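Local coordinates for UPF0230 protein TM1468 (PDB 1VPV), which binds long-chain fatty acids such as palmitate and may take part in lipid transport or fatty acid metabolism, at residues T75-V80 with Y111-L116. Sequence-based numbering, arbitrary orientation.
With PLM (palmitic acid), chain D.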
# COMPACT_ATOMS: atom_id res chain seq x y z
N THR A 75 -7.78 13.21 -4.99
CA THR A 75 -6.54 12.62 -5.45
C THR A 75 -6.64 12.34 -6.95
O THR A 75 -7.72 12.18 -7.48
CB THR A 75 -6.26 11.27 -4.68
OG1 THR A 75 -7.31 10.32 -4.95
CG2 THR A 75 -6.16 11.50 -3.18
N SER A 76 -5.52 12.33 -7.65
CA SER A 76 -5.52 11.85 -9.02
C SER A 76 -4.31 10.98 -9.26
O SER A 76 -3.30 11.15 -8.61
CB SER A 76 -5.51 13.01 -10.00
OG SER A 76 -4.22 13.60 -9.99
N GLN A 77 -4.40 10.08 -10.22
CA GLN A 77 -3.25 9.25 -10.61
C GLN A 77 -2.15 10.04 -11.31
O GLN A 77 -2.36 11.19 -11.70
CB GLN A 77 -3.68 8.09 -11.52
CG GLN A 77 -3.84 8.45 -12.97
CD GLN A 77 -5.25 8.90 -13.32
OE1 GLN A 77 -5.77 9.86 -12.74
NE2 GLN A 77 -5.88 8.20 -14.24
N PRO A 78 -0.98 9.41 -11.51
CA PRO A 78 0.05 10.08 -12.33
C PRO A 78 -0.34 10.00 -13.80
O PRO A 78 -1.06 9.06 -14.23
CB PRO A 78 1.31 9.23 -12.08
CG PRO A 78 0.94 8.21 -10.96
CD PRO A 78 -0.54 8.06 -11.10
N SER A 79 0.13 10.96 -14.58
CA SER A 79 -0.14 10.92 -16.02
C SER A 79 0.75 9.87 -16.69
O SER A 79 1.79 9.45 -16.15
CB SER A 79 0.11 12.28 -16.66
OG SER A 79 1.52 12.53 -16.73
N VAL A 80 0.36 9.48 -17.89
CA VAL A 80 1.19 8.65 -18.72
C VAL A 80 2.61 9.25 -18.85
O VAL A 80 3.59 8.54 -18.75
CB VAL A 80 0.52 8.50 -20.09
CG1 VAL A 80 1.45 7.82 -21.10
CG2 VAL A 80 -0.78 7.72 -19.91
N TYR A 111 -2.62 2.03 -12.80
CA TYR A 111 -2.25 0.89 -13.62
C TYR A 111 -2.42 1.22 -15.09
O TYR A 111 -1.55 0.88 -15.91
CB TYR A 111 -3.07 -0.35 -13.24
CG TYR A 111 -2.90 -1.50 -14.19
CD1 TYR A 111 -1.85 -2.40 -14.05
CD2 TYR A 111 -3.80 -1.70 -15.24
CE1 TYR A 111 -1.70 -3.46 -14.93
CE2 TYR A 111 -3.64 -2.75 -16.13
CZ TYR A 111 -2.59 -3.62 -15.96
OH TYR A 111 -2.43 -4.67 -16.83
N ASN A 112 -3.51 1.90 -15.44
CA ASN A 112 -3.72 2.25 -16.84
C ASN A 112 -2.61 3.15 -17.36
O ASN A 112 -2.06 2.86 -18.41
CB ASN A 112 -5.11 2.84 -17.09
CG ASN A 112 -6.19 1.75 -17.20
OD1 ASN A 112 -5.87 0.55 -17.24
ND2 ASN A 112 -7.45 2.16 -17.24
N SER A 113 -2.27 4.19 -16.60
CA SER A 113 -1.23 5.14 -17.00
C SER A 113 0.11 4.44 -17.23
O SER A 113 0.78 4.65 -18.26
CB SER A 113 -1.05 6.22 -15.95
OG SER A 113 -2.04 7.18 -16.04
N ALA A 114 0.46 3.60 -16.26
CA ALA A 114 1.72 2.89 -16.27
C ALA A 114 1.84 2.01 -17.49
O ALA A 114 2.90 1.94 -18.10
CB ALA A 114 1.86 2.04 -15.00
N VAL A 115 0.74 1.35 -17.86
CA VAL A 115 0.72 0.44 -19.00
C VAL A 115 0.80 1.21 -20.28
O VAL A 115 1.50 0.80 -21.20
CB VAL A 115 -0.55 -0.49 -19.04
CG1 VAL A 115 -0.66 -1.24 -20.36
CG2 VAL A 115 -0.48 -1.49 -17.93
N LEU A 116 0.08 2.33 -20.35
CA LEU A 116 0.12 3.15 -21.56
C LEU A 116 1.53 3.70 -21.74
O LEU A 116 2.06 3.72 -22.86
CB LEU A 116 -0.92 4.27 -21.52
CG LEU A 116 -2.39 3.84 -21.58
CD1 LEU A 116 -3.34 5.00 -21.27
CD2 LEU A 116 -2.73 3.24 -22.91
C1 PLM D . -6.09 7.92 -7.40
O1 PLM D . -5.93 7.39 -8.54
O2 PLM D . -6.59 9.09 -7.27
C2 PLM D . -5.64 7.14 -6.19
C3 PLM D . -6.81 6.52 -5.46
C4 PLM D . -6.34 5.86 -4.17
C5 PLM D . -7.55 5.30 -3.43
C6 PLM D . -7.17 4.64 -2.13
C7 PLM D . -8.36 4.02 -1.41
C8 PLM D . -8.03 3.74 0.05
C9 PLM D . -7.14 2.52 0.19
CA PLM D . -6.74 2.28 1.64
CB PLM D . -5.98 0.97 1.76
CC PLM D . -5.33 0.87 3.14
CD PLM D . -4.68 -0.52 3.38
CE PLM D . -3.85 -0.55 4.65
CF PLM D . -3.36 -1.95 4.99
CG PLM D . -2.08 -2.33 4.24
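S113 of helix 110-118 donates its hydroxyl to the carbonyl of P78, tying the helix to the linker between strand 74-76 and helix 80-92 in the DegV fold. The S113 OG–P78 O bond is 2.8 Å long, lies in the carbonyl plane and makes a C=O···OG angle of 158°. With chi1 at -79°, OG stands beside the backbone N of S113, anti to its carbonyl carbon, and so reaches P78 O, while CG of the partly exposed Q77 brushes OG at 3.8 Å. The tight, buried part of the contact is P78 and S113: P78 packs on I38 and L40 of strand 35-43, and F83 touches both P78 and S113. Replacing S113 by alanine is likely to leave P78 O without its hydroxyl donor and to tie the linker less firmly to helix 110-118.

Toward solvent the join is looser. V80, the first residue of helix 80-92, meets exposed L116 obliquely, its CG2 lying 3.8 Å from L116 CB and equally near the backbone O of S113. Just before it, S79 turns away from helix 110-118 and N-caps helix 80-92 through the backbone N of D82.

At the other end of 75-80 lies the fatty-acid carboxylate, which S108 also binds: T75 OG1, also hydrogen-bonded to NE2 of H283, donates to palmitate O2 at 2.7 Å.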